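Beta-fructofuranosidase (Arthrobacter, PDB 3WPU) belongs to the levansucrase/invertase family, whose members are built on a five-bladed beta-propeller. Local coordinates at residues F248-P253 / D376-D381; P79-D84 / S422-P427; R168-K171 / I175-F178; E258-F263 / E322-I327. All coordinates share one frame; numbering follows the deposited sequence.

Interaction 1: F248-P253 / D376-D381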
loop_
_atom_site.group_PDB
_atom_site.type_symbol
_atom_site.label_atom_id
_atom_site.label_comp_id
_atom_site.label_asym_id
_atom_site.label_seq_id
_atom_site.Cartn_x
_atom_site.Cartn_y
_atom_site.Cartn_z
ATOM N N PHE A 248 -1.398 -6.887 -4.457
ATOM C CA PHE A 248 -1.592 -7.340 -3.082
ATOM C C PHE A 248 -2.469 -8.603 -3.130
ATOM O O PHE A 248 -3.592 -8.512 -3.601
ATOM C CB PHE A 248 -2.312 -6.238 -2.276
ATOM C CG PHE A 248 -2.743 -6.665 -0.884
ATOM C CD1 PHE A 248 -1.890 -6.520 0.190
ATOM C CD2 PHE A 248 -3.994 -7.246 -0.660
ATOM C CE1 PHE A 248 -2.251 -6.914 1.474
ATOM C CE2 PHE A 248 -4.371 -7.622 0.624
ATOM C CZ PHE A 248 -3.505 -7.488 1.685
ATOM N N THR A 249 -1.950 -9.728 -2.639
ATOM C CA THR A 249 -2.680 -11.031 -2.682
ATOM C C THR A 249 -3.233 -11.414 -1.326
ATOM O O THR A 249 -2.716 -11.000 -0.279
ATOM C CB THR A 249 -1.814 -12.198 -3.230
ATOM O OG1 THR A 249 -0.916 -12.703 -2.223
ATOM C CG2 THR A 249 -1.083 -11.817 -4.514
ATOM N N PHE A 250 -4.277 -12.261 -1.318
ATOM C CA PHE A 250 -4.958 -12.556 -0.090
ATOM C C PHE A 250 -5.945 -13.685 -0.339
ATOM O O PHE A 250 -6.287 -13.959 -1.483
ATOM C CB PHE A 250 -5.756 -11.352 0.419
ATOM C CG PHE A 250 -6.746 -10.809 -0.573
ATOM C CD1 PHE A 250 -8.091 -11.174 -0.513
ATOM C CD2 PHE A 250 -6.341 -9.945 -1.606
ATOM C CE1 PHE A 250 -9.001 -10.666 -1.415
ATOM C CE2 PHE A 250 -7.250 -9.446 -2.504
ATOM C CZ PHE A 250 -8.583 -9.809 -2.421
ATOM N N GLU A 251 -6.346 -14.312 0.754
ATOM C CA GLU A 251 -7.518 -15.160 0.767
ATOM C C GLU A 251 -8.680 -14.374 1.347
ATOM O O GLU A 251 -8.557 -13.702 2.376
ATOM C CB GLU A 251 -7.270 -16.388 1.633
ATOM C CG GLU A 251 -8.409 -17.402 1.601
ATOM C CD GLU A 251 -8.175 -18.551 2.569
ATOM O OE1 GLU A 251 -8.288 -18.340 3.786
ATOM O OE2 GLU A 251 -7.935 -19.669 2.101
ATOM N N ASP A 252 -9.826 -14.497 0.691
ATOM C CA ASP A 252 -11.085 -13.957 1.156
ATOM C C ASP A 252 -11.726 -15.004 2.072
ATOM O O ASP A 252 -11.916 -16.132 1.627
ATOM C CB ASP A 252 -11.960 -13.705 -0.062
ATOM C CG ASP A 252 -13.332 -13.168 0.280
ATOM O OD1 ASP A 252 -13.587 -12.787 1.443
ATOM O OD2 ASP A 252 -14.135 -13.137 -0.664
ATOM N N PRO A 253 -12.066 -14.638 3.321
ATOM C CA PRO A 253 -12.720 -15.606 4.222
ATOM C C PRO A 253 -13.990 -16.209 3.602
ATOM O O PRO A 253 -14.345 -17.380 3.880
ATOM C CB PRO A 253 -13.044 -14.770 5.470
ATOM C CG PRO A 253 -12.044 -13.658 5.450
ATOM C CD PRO A 253 -11.749 -13.378 4.011
ATOM N N ASP A 376 -19.789 -5.712 2.136
ATOM C CA ASP A 376 -20.015 -7.065 2.603
ATOM C C ASP A 376 -19.277 -8.169 1.853
ATOM O O ASP A 376 -19.430 -9.341 2.186
ATOM C CB ASP A 376 -21.528 -7.346 2.568
ATOM C CG ASP A 376 -22.279 -6.598 3.661
ATOM O OD1 ASP A 376 -21.686 -6.288 4.710
ATOM O OD2 ASP A 376 -23.491 -6.375 3.490
ATOM N N GLY A 377 -18.504 -7.808 0.837
ATOM C CA GLY A 377 -17.740 -8.744 0.033
ATOM C C GLY A 377 -16.601 -8.018 -0.640
ATOM O O GLY A 377 -16.618 -6.768 -0.716
ATOM N N ILE A 378 -15.615 -8.771 -1.133
ATOM C CA ILE A 378 -14.484 -8.138 -1.858
ATOM C C ILE A 378 -14.970 -7.406 -3.123
ATOM O O ILE A 378 -14.410 -6.365 -3.506
ATOM C CB ILE A 378 -13.329 -9.115 -2.159
ATOM C CG1 ILE A 378 -13.785 -10.274 -3.088
ATOM C CG2 ILE A 378 -12.807 -9.651 -0.832
ATOM C CD1 ILE A 378 -12.635 -11.157 -3.490
ATOM N N ARG A 379 -16.028 -7.930 -3.737
ATOM C CA ARG A 379 -16.819 -7.206 -4.723
ATOM C C ARG A 379 -18.151 -6.848 -4.078
ATOM O O ARG A 379 -18.970 -7.719 -3.767
ATOM C CB ARG A 379 -17.026 -8.023 -6.010
ATOM C CG ARG A 379 -17.759 -7.260 -7.106
ATOM C CD ARG A 379 -17.976 -8.005 -8.412
ATOM N NE ARG A 379 -16.731 -8.564 -8.912
ATOM C CZ ARG A 379 -15.787 -7.853 -9.522
ATOM N NH1 ARG A 379 -15.991 -6.580 -9.780
ATOM N NH2 ARG A 379 -14.671 -8.453 -9.905
ATOM N N SER A 380 -18.356 -5.569 -3.843
ATOM C CA SER A 380 -19.571 -5.105 -3.214
ATOM C C SER A 380 -19.900 -3.697 -3.659
ATOM O O SER A 380 -19.066 -3.041 -4.273
ATOM C CB SER A 380 -19.419 -5.214 -1.694
ATOM O OG SER A 380 -18.413 -4.336 -1.203
ATOM N N ASP A 381 -21.090 -3.202 -3.327
ATOM C CA ASP A 381 -21.373 -1.791 -3.538
ATOM C C ASP A 381 -20.777 -1.010 -2.385
ATOM O O ASP A 381 -21.462 -0.594 -1.443
ATOM C CB ASP A 381 -22.868 -1.504 -3.707
ATOM C CG ASP A 381 -23.138 -0.035 -3.939
ATOM O OD1 ASP A 381 -22.172 0.723 -4.247
ATOM O OD2 ASP A 381 -24.291 0.408 -3.774
HETATM O O HOH W 1 -16.380 -11.683 -0.889
#

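Interaction 2: P79-D84 / S422-P427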
loop_
_atom_site.group_PDB
_atom_site.type_symbol
_atom_site.label_atom_id
_atom_site.label_comp_id
_atom_site.label_asym_id
_atom_site.label_seq_id
_atom_site.Cartn_x
_atom_site.Cartn_y
_atom_site.Cartn_z
ATOM N N PRO A 79 5.603 -5.697 4.505
ATOM C CA PRO A 79 6.045 -6.802 5.357
ATOM C C PRO A 79 5.932 -8.152 4.635
ATOM O O PRO A 79 5.447 -8.219 3.524
ATOM C CB PRO A 79 5.043 -6.744 6.520
ATOM C CG PRO A 79 3.787 -6.294 5.871
ATOM C CD PRO A 79 4.214 -5.308 4.800
ATOM N N LEU A 80 6.399 -9.197 5.290
ATOM C CA LEU A 80 6.172 -10.554 4.847
ATOM C C LEU A 80 4.825 -10.996 5.420
ATOM O O LEU A 80 4.594 -10.866 6.635
ATOM C CB LEU A 80 7.290 -11.419 5.391
ATOM C CG LEU A 80 7.519 -12.791 4.840
ATOM C CD1 LEU A 80 7.465 -12.759 3.311
ATOM C CD2 LEU A 80 8.891 -13.247 5.356
ATOM N N THR A 81 3.940 -11.515 4.567
ATOM C CA THR A 81 2.583 -11.801 4.975
ATOM C C THR A 81 2.148 -13.200 4.634
ATOM O O THR A 81 2.752 -13.858 3.805
ATOM C CB THR A 81 1.585 -10.820 4.329
ATOM O OG1 THR A 81 1.734 -10.816 2.898
ATOM C CG2 THR A 81 1.834 -9.409 4.841
ATOM N N ASP A 82 1.076 -13.611 5.288
ATOM C CA ASP A 82 0.343 -14.809 4.871
ATOM C C ASP A 82 -0.950 -14.421 4.169
ATOM O O ASP A 82 -1.162 -13.268 3.808
ATOM C CB ASP A 82 0.142 -15.744 6.069
ATOM C CG ASP A 82 -0.756 -15.160 7.145
ATOM O OD1 ASP A 82 -1.469 -14.169 6.881
ATOM O OD2 ASP A 82 -0.781 -15.718 8.282
ATOM N N GLU A 83 -1.834 -15.391 3.953
ATOM C CA GLU A 83 -3.055 -15.135 3.205
ATOM C C GLU A 83 -4.082 -14.284 3.950
ATOM O O GLU A 83 -5.065 -13.837 3.359
ATOM C CB GLU A 83 -3.688 -16.460 2.779
ATOM C CG GLU A 83 -4.353 -17.229 3.903
ATOM C CD GLU A 83 -3.416 -18.107 4.722
ATOM O OE1 GLU A 83 -2.176 -17.936 4.671
ATOM O OE2 GLU A 83 -3.944 -18.985 5.438
ATOM N N ASP A 84 -3.847 -14.081 5.252
ATOM C CA ASP A 84 -4.716 -13.288 6.122
ATOM C C ASP A 84 -4.083 -11.946 6.446
ATOM O O ASP A 84 -4.588 -11.210 7.296
ATOM C CB ASP A 84 -4.928 -13.990 7.447
ATOM C CG ASP A 84 -5.675 -15.297 7.321
ATOM O OD1 ASP A 84 -6.350 -15.521 6.305
ATOM O OD2 ASP A 84 -5.568 -16.098 8.281
ATOM N N SER A 422 2.268 6.360 0.436
ATOM C CA SER A 422 2.295 4.909 0.260
ATOM C C SER A 422 1.996 4.160 1.555
ATOM O O SER A 422 2.615 3.126 1.878
ATOM C CB SER A 422 3.611 4.473 -0.376
ATOM O OG SER A 422 3.720 5.064 -1.661
ATOM N N HIS A 423 0.993 4.653 2.264
ATOM C CA HIS A 423 0.606 4.084 3.522
ATOM C C HIS A 423 0.179 2.622 3.323
ATOM O O HIS A 423 -0.272 2.214 2.239
ATOM C CB HIS A 423 -0.610 4.794 4.084
ATOM C CG HIS A 423 -0.451 6.266 4.285
ATOM N ND1 HIS A 423 -0.185 7.145 3.262
ATOM C CD2 HIS A 423 -0.593 7.016 5.400
ATOM C CE1 HIS A 423 -0.162 8.377 3.744
ATOM N NE2 HIS A 423 -0.404 8.323 5.038
ATOM N N TYR A 424 0.323 1.862 4.390
ATOM C CA TYR A 424 -0.054 0.455 4.381
ATOM C C TYR A 424 -0.647 0.134 5.732
ATOM O O TYR A 424 -0.026 0.382 6.765
ATOM C CB TYR A 424 1.191 -0.396 4.095
ATOM C CG TYR A 424 0.881 -1.870 4.116
ATOM C CD1 TYR A 424 0.344 -2.506 3.007
ATOM C CD2 TYR A 424 1.099 -2.606 5.262
ATOM C CE1 TYR A 424 0.001 -3.845 3.039
ATOM C CE2 TYR A 424 0.779 -3.961 5.305
ATOM C CZ TYR A 424 0.255 -4.577 4.206
ATOM O OH TYR A 424 -0.069 -5.936 4.213
ATOM N N VAL A 425 -1.868 -0.431 5.720
ATOM C CA VAL A 425 -2.604 -0.742 6.941
ATOM C C VAL A 425 -2.275 -2.172 7.391
ATOM O O VAL A 425 -2.453 -3.128 6.635
ATOM C CB VAL A 425 -4.136 -0.597 6.736
ATOM C CG1 VAL A 425 -4.844 -0.736 8.066
ATOM C CG2 VAL A 425 -4.455 0.750 6.078
ATOM N N MET A 426 -1.796 -2.269 8.626
ATOM C CA MET A 426 -1.292 -3.479 9.236
ATOM C C MET A 426 -2.307 -3.979 10.246
ATOM O O MET A 426 -3.239 -3.262 10.621
ATOM C CB MET A 426 0.027 -3.168 9.946
ATOM C CG MET A 426 1.023 -2.533 9.009
ATOM S SD MET A 426 2.706 -2.318 9.641
ATOM C CE MET A 426 2.415 -1.090 10.922
ATOM N N PRO A 427 -2.108 -5.207 10.733
ATOM C CA PRO A 427 -3.045 -5.736 11.716
ATOM C C PRO A 427 -3.219 -4.819 12.934
ATOM O O PRO A 427 -2.259 -4.147 13.381
ATOM C CB PRO A 427 -2.416 -7.078 12.090
ATOM C CG PRO A 427 -1.695 -7.482 10.841
ATOM C CD PRO A 427 -1.066 -6.188 10.382
#

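Interaction 3: R168-K171 / I175-F178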
loop_
_atom_site.group_PDB
_atom_site.type_symbol
_atom_site.label_atom_id
_atom_site.label_comp_id
_atom_site.label_asym_id
_atom_site.label_seq_id
_atom_site.Cartn_x
_atom_site.Cartn_y
_atom_site.Cartn_z
ATOM N N ARG A 168 4.539 -12.991 0.084
ATOM C CA ARG A 168 3.887 -14.063 0.813
ATOM C C ARG A 168 4.911 -15.080 1.293
ATOM O O ARG A 168 5.771 -15.517 0.510
ATOM C CB ARG A 168 2.861 -14.734 -0.102
ATOM C CG ARG A 168 1.682 -13.842 -0.456
ATOM C CD ARG A 168 0.690 -13.779 0.692
ATOM N NE ARG A 168 0.182 -15.125 0.940
ATOM C CZ ARG A 168 -0.848 -15.690 0.316
ATOM N NH1 ARG A 168 -1.595 -15.021 -0.560
ATOM N NH2 ARG A 168 -1.147 -16.957 0.610
ATOM N N VAL A 169 4.841 -15.459 2.565
ATOM C CA VAL A 169 5.823 -16.391 3.127
ATOM C C VAL A 169 5.193 -17.764 3.237
ATOM O O VAL A 169 4.009 -17.863 3.441
ATOM C CB VAL A 169 6.361 -15.902 4.489
ATOM C CG1 VAL A 169 5.277 -15.823 5.548
ATOM C CG2 VAL A 169 7.564 -16.720 4.948
ATOM N N SER A 170 5.996 -18.805 3.064
ATOM C CA SER A 170 5.556 -20.186 3.188
ATOM C C SER A 170 6.197 -20.751 4.439
ATOM O O SER A 170 7.165 -20.190 4.947
ATOM C CB SER A 170 6.020 -20.999 1.978
ATOM O OG SER A 170 5.461 -20.504 0.772
ATOM N N LYS A 171 5.691 -21.893 4.896
ATOM C CA LYS A 171 6.181 -22.529 6.124
ATOM C C LYS A 171 7.635 -22.977 6.049
ATOM O O LYS A 171 8.269 -23.121 7.079
ATOM C CB LYS A 171 5.305 -23.736 6.499
ATOM C CG LYS A 171 3.983 -23.344 7.128
ATOM C CD LYS A 171 3.080 -24.557 7.341
ATOM C CE LYS A 171 1.761 -24.141 7.977
ATOM N NZ LYS A 171 0.820 -25.283 8.187
ATOM N N ILE A 175 9.681 -17.329 0.015
ATOM C CA ILE A 175 8.986 -16.083 -0.191
ATOM C C ILE A 175 8.547 -15.971 -1.647
ATOM O O ILE A 175 9.379 -16.085 -2.568
ATOM C CB ILE A 175 9.905 -14.900 0.153
ATOM C CG1 ILE A 175 10.302 -14.932 1.650
ATOM C CG2 ILE A 175 9.222 -13.586 -0.201
ATOM C CD1 ILE A 175 11.340 -13.889 2.019
ATOM N N LYS A 176 7.253 -15.731 -1.858
ATOM C CA LYS A 176 6.748 -15.352 -3.169
ATOM C C LYS A 176 6.625 -13.833 -3.197
ATOM O O LYS A 176 5.738 -13.247 -2.542
ATOM C CB LYS A 176 5.407 -15.996 -3.461
ATOM C CG LYS A 176 5.436 -17.491 -3.630
ATOM C CD LYS A 176 4.032 -17.969 -3.954
ATOM C CE LYS A 176 3.937 -19.446 -4.289
ATOM N NZ LYS A 176 3.933 -20.205 -3.027
ATOM N N LEU A 177 7.546 -13.199 -3.904
ATOM C CA LEU A 177 7.566 -11.765 -4.043
ATOM C C LEU A 177 6.747 -11.333 -5.279
ATOM O O LEU A 177 7.107 -11.598 -6.422
ATOM C CB LEU A 177 9.005 -11.285 -4.118
ATOM C CG LEU A 177 9.245 -9.783 -4.299
ATOM C CD1 LEU A 177 8.578 -8.985 -3.193
ATOM C CD2 LEU A 177 10.734 -9.506 -4.358
ATOM N N PHE A 178 5.584 -10.754 -5.023
ATOM C CA PHE A 178 4.747 -10.176 -6.079
ATOM C C PHE A 178 5.160 -8.727 -6.242
ATOM O O PHE A 178 5.177 -7.999 -5.282
ATOM C CB PHE A 178 3.279 -10.282 -5.723
ATOM C CG PHE A 178 2.788 -11.704 -5.668
ATOM C CD1 PHE A 178 2.349 -12.353 -6.806
ATOM C CD2 PHE A 178 2.867 -12.411 -4.478
ATOM C CE1 PHE A 178 1.921 -13.678 -6.762
ATOM C CE2 PHE A 178 2.444 -13.736 -4.426
ATOM C CZ PHE A 178 1.984 -14.363 -5.575
#

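Interaction 4: E258-F263 / E322-I327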
loop_
_atom_site.group_PDB
_atom_site.type_symbol
_atom_site.label_atom_id
_atom_site.label_comp_id
_atom_site.label_asym_id
_atom_site.label_seq_id
_atom_site.Cartn_x
_atom_site.Cartn_y
_atom_site.Cartn_z
ATOM N N GLU A 258 -9.125 -20.146 -2.311
ATOM C CA GLU A 258 -8.846 -19.395 -3.520
ATOM C C GLU A 258 -7.910 -18.261 -3.148
ATOM O O GLU A 258 -7.878 -17.865 -2.002
ATOM C CB GLU A 258 -10.130 -18.828 -4.105
ATOM C CG GLU A 258 -11.076 -19.921 -4.573
ATOM C CD GLU A 258 -12.300 -19.392 -5.276
ATOM O OE1 GLU A 258 -12.743 -18.263 -4.967
ATOM O OE2 GLU A 258 -12.830 -20.130 -6.145
ATOM N N THR A 259 -7.115 -17.815 -4.110
ATOM C CA THR A 259 -6.253 -16.634 -3.899
ATOM C C THR A 259 -6.636 -15.534 -4.867
ATOM O O THR A 259 -6.711 -15.752 -6.087
ATOM C CB THR A 259 -4.759 -16.977 -4.041
ATOM O OG1 THR A 259 -4.432 -18.036 -3.129
ATOM C CG2 THR A 259 -3.869 -15.731 -3.718
ATOM N N PHE A 260 -6.801 -14.325 -4.323
ATOM C CA PHE A 260 -7.128 -13.150 -5.116
ATOM C C PHE A 260 -6.018 -12.139 -5.004
ATOM O O PHE A 260 -5.129 -12.284 -4.181
ATOM C CB PHE A 260 -8.436 -12.515 -4.668
ATOM C CG PHE A 260 -9.630 -13.377 -4.948
ATOM C CD1 PHE A 260 -10.265 -13.299 -6.174
ATOM C CD2 PHE A 260 -10.096 -14.248 -3.991
ATOM C CE1 PHE A 260 -11.360 -14.114 -6.458
ATOM C CE2 PHE A 260 -11.193 -15.061 -4.268
ATOM C CZ PHE A 260 -11.812 -14.979 -5.490
ATOM N N MET A 261 -6.097 -11.154 -5.881
ATOM C CA MET A 261 -5.150 -10.034 -5.909
ATOM C C MET A 261 -5.912 -8.775 -6.258
ATOM O O MET A 261 -6.744 -8.780 -7.157
ATOM C CB MET A 261 -4.091 -10.314 -6.978
ATOM C CG MET A 261 -3.084 -9.173 -7.266
ATOM S SD MET A 261 -2.237 -9.441 -8.833
ATOM C CE MET A 261 -1.326 -10.953 -8.532
ATOM N N VAL A 262 -5.572 -7.673 -5.591
ATOM C CA VAL A 262 -5.968 -6.361 -6.047
ATOM C C VAL A 262 -4.739 -5.590 -6.482
ATOM O O VAL A 262 -3.604 -5.914 -6.110
ATOM C CB VAL A 262 -6.808 -5.546 -5.015
ATOM C CG1 VAL A 262 -8.166 -6.213 -4.798
ATOM C CG2 VAL A 262 -6.102 -5.394 -3.696
ATOM N N PHE A 263 -4.992 -4.626 -7.349
ATOM C CA PHE A 263 -3.933 -3.814 -7.917
ATOM C C PHE A 263 -4.550 -2.531 -8.455
ATOM O O PHE A 263 -5.758 -2.426 -8.605
ATOM C CB PHE A 263 -3.219 -4.578 -9.049
ATOM C CG PHE A 263 -4.156 -5.119 -10.087
ATOM C CD1 PHE A 263 -4.504 -4.357 -11.188
ATOM C CD2 PHE A 263 -4.711 -6.366 -9.941
ATOM C CE1 PHE A 263 -5.398 -4.815 -12.120
ATOM C CE2 PHE A 263 -5.617 -6.835 -10.879
ATOM C CZ PHE A 263 -5.949 -6.069 -11.969
ATOM N N GLU A 322 -6.083 -14.926 -13.730
ATOM C CA GLU A 322 -7.084 -14.404 -14.652
ATOM C C GLU A 322 -7.581 -13.078 -14.080
ATOM O O GLU A 322 -7.829 -12.947 -12.876
ATOM C CB GLU A 322 -8.264 -15.374 -14.881
ATOM C CG GLU A 322 -9.141 -15.571 -13.695
ATOM C CD GLU A 322 -10.246 -16.593 -13.929
ATOM O OE1 GLU A 322 -11.152 -16.626 -13.090
ATOM O OE2 GLU A 322 -10.159 -17.383 -14.894
ATOM N N PHE A 323 -7.715 -12.102 -14.953
ATOM C CA PHE A 323 -8.352 -10.858 -14.600
ATOM C C PHE A 323 -9.817 -11.102 -14.294
ATOM O O PHE A 323 -10.467 -11.982 -14.903
ATOM C CB PHE A 323 -8.294 -9.857 -15.748
ATOM C CG PHE A 323 -6.976 -9.144 -15.901
ATOM C CD1 PHE A 323 -6.438 -8.454 -14.852
ATOM C CD2 PHE A 323 -6.327 -9.134 -17.114
ATOM C CE1 PHE A 323 -5.246 -7.762 -14.995
ATOM C CE2 PHE A 323 -5.131 -8.454 -17.283
ATOM C CZ PHE A 323 -4.594 -7.770 -16.221
ATOM N N LEU A 324 -10.323 -10.342 -13.342
ATOM C CA LEU A 324 -11.746 -10.208 -13.080
ATOM C C LEU A 324 -12.119 -8.734 -13.241
ATOM O O LEU A 324 -11.221 -7.867 -13.340
ATOM C CB LEU A 324 -12.081 -10.723 -11.680
ATOM C CG LEU A 324 -11.792 -12.205 -11.436
ATOM C CD1 LEU A 324 -12.035 -12.609 -9.994
ATOM C CD2 LEU A 324 -12.608 -13.097 -12.369
ATOM N N PRO A 325 -13.424 -8.419 -13.273
ATOM C CA PRO A 325 -13.783 -7.000 -13.519
ATOM C C PRO A 325 -13.305 -6.075 -12.374
ATOM O O PRO A 325 -13.105 -6.511 -11.249
ATOM C CB PRO A 325 -15.311 -7.054 -13.662
ATOM C CG PRO A 325 -15.576 -8.470 -14.159
ATOM C CD PRO A 325 -14.601 -9.312 -13.391
ATOM N N PRO A 326 -13.071 -4.785 -12.665
ATOM C CA PRO A 326 -12.644 -3.926 -11.569
ATOM C C PRO A 326 -13.629 -3.873 -10.400
ATOM O O PRO A 326 -14.866 -3.972 -10.591
ATOM C CB PRO A 326 -12.536 -2.524 -12.224
ATOM C CG PRO A 326 -12.616 -2.729 -13.690
ATOM C CD PRO A 326 -13.314 -4.049 -13.918
ATOM N N ILE A 327 -13.110 -3.769 -9.194
ATOM C CA ILE A 327 -13.991 -3.656 -8.003
ATOM C C ILE A 327 -14.342 -2.242 -7.590
ATOM O O ILE A 327 -15.356 -2.037 -6.901
ATOM C CB ILE A 327 -13.480 -4.460 -6.778
ATOM C CG1 ILE A 327 -12.040 -4.065 -6.400
ATOM C CG2 ILE A 327 -13.550 -5.958 -7.050
ATOM C CD1 ILE A 327 -11.573 -4.636 -5.075
#

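Interaction 1: F248-P253 / D376-D381
Where strand 245-250, at the border of a five-stranded sheet, runs out into a loop, F250 and D252 meet I378 of the loop between strands 369-375 and 383-384. The CG2 methyl of I378 does most of the touching. It lies 3.7 Å from D252 CG and 4.0 Å from F250 CE1, so a carboxylate and an aromatic ring share one branch, which approaches the phenyl obliquely. With CG1 of I378 held between the backbone N and the carbonyl carbon (chi1 62°), CG2 stands beside the N and CD1 comes within 3.8 Å of D252 OD2. D252 reaches out with its CG anti to the N (chi1 179°). Within the five-bladed propeller fold of this family, the contact joins two sheets: the sheet of F250 and F260 meets the end of the sheet that contains strand 369-375, and F344 of strand 340-345 touches both D252 and I378. No direct hydrogen bond crosses the contact, but a water bridges it, donating to D252 OD2 at 2.7 Å and accepting from I378 N at 3.0 Å. D252 OD2 is also hydrogen-bonded to H255 ND1, so the carboxylate is tied on its own side as well. Inside the loop S380 OG donates to G377 O over 3.1 Å, while the guanidinium of R379 reaches P325 O and P326 O.

Interaction 2: P79-D84 / S422-P427
Y424 brings its hydroxyl up to a methyl group of segment 79-84: OH lies 4.0 Å from T81 CG2, and no hydrogen bond links the two segments. The polar branch of T81 is engaged differently. OG1 sits between the backbone N and the carbonyl carbon (chi1 54°) and is bonded to A167 O, which leaves CG2 beside the N as the branch that meets the tyrosine. The closer touch is made by P79, whose ring and the phenol point at each other from opposing strands, with CD 3.7 Å and CG 3.8 Å from Y424 CE2. P79 CD is oblique to the aromatic ring and also 4.1 Å from Y424 CZ. Y424 extends away from its own strand, its CG anti to the backbone N (chi1 178°), and its hydroxyl end packs against F248 as well. R339, Q341 and Q432 also touch the Y424 side chain. Past T81 the chain leaves its strand through an Asx turn: D84 N donates to D82 OD1 at 2.9 Å, meeting that oxygen from above the carboxylate plane. OD1 closes the turn, while D82 OD2 is bonded to Y88 OH and N86 ND2. All three touching residues are buried, near the centre of the chain. A single long side chain thus spans from the short strand 423-425 to the end of strand 72-81, joining two sheets of what is, as in this family, a five-bladed beta-propeller.

Interaction 3: R168-K171 / I175-F178
R168 and K176 face each other as an antiparallel hydrogen-bonded pair in the hairpin of strands 159-169 and 174-184, and with I175 they bury most of the surface. R168 N donates to K176 O at 2.9 Å, and K176 N returns the bond to R168 O at 2.8 Å. R168 O takes a second, weaker approach from the CA-H of I175, 3.3 Å from CA to O, so two neighbouring groups converge on one oxygen. I175 is set against V169 in the adjoining non-hydrogen-bonded pair, and its side chain lies on the sheet face opposite to R168 and K176, where it packs on L80, V207, L216 and F219. R168 lays its CG 4.0 Å from F178 CE2, obliquely to that ring. Bends at chi2 (-78°) and chi3 (-61°) then carry the guanidinium away from segment 175-178, and its NH1 is hydrogen-bonded to T249 OG1. K176 runs extended until its last torsion turns NZ toward the start of its own strand, where it forms a salt bridge with E174. S170 OG stands 4.1 Å from K176 NZ, close but not bonded. Backbone bonds therefore set the register here, whereas R168 NH1 and K176 NZ find their partners in T249 and E174, not across the pair, and of R168 it is the aliphatic CG that packs on F178.

Interaction 4: E258-F263 / E322-I327
F263 and F323 cross at about a right angle as side chains, yet their ring planes are 55° apart, between parallel and perpendicular. F263 CZ comes to 3.5 Å from F323 CE1, arriving at the edge of the F323 ring near its plane; seen from the F263 ring the approach is oblique, and the centroids are 5.8 Å apart. The F263 ring reaches this place from the position between its backbone N and carbonyl carbon (chi1 52°). Y233 and F244 join the pair, Y233 meeting F263 edge-to-face and each of them touching both phenylalanines, which makes an aromatic cluster of four. Farther toward the start of segment 258-263, L324 crosses F260 at nearly a right angle and sets its CD1 at the ring edge, in plane, 3.9 Å from F260 CE1. The third pair, V262 and I327, also crosses steeply, V262 CG1 meeting I327 CD1 at 3.8 Å. The two segments belong to one sheet but are not neighbours in it: strand 305-313 runs between them, and its L310 touches both V262 and L324. End to end, their touching parts point 75° apart. I327 sits at a corner of the chain within the interrupted strand 321-331. Every touch between the segments is apolar, and no hydrogen bond joins them. The backbone bonds of F263 and M261 go to strand 305-313 and the carbonyl of L324 to Y233 OH, so methyl and ring contacts alone link these two segments directly.

In the fold
Following the chain from the N terminus, residues 79-84 open interaction 2, which 422-427 closes only after 337 residues, so it encloses the other three. Interaction 3 comes first within it, a local hairpin complete by residue 178. Segment 248-253 then opens interaction 1; 258-263 follows and pairs with 322-327 in interaction 4 before 376-381 closes interaction 1. No loops cross. The contacts are joined in space as well: T81 O bonds V169 N, E83 O bonds E251 N, T249 CG2 packs on F178, and F250 O bonds F260 N. Together they connect the large mixed sheet, the five-stranded sheet and the two antiparallel sheets that follow.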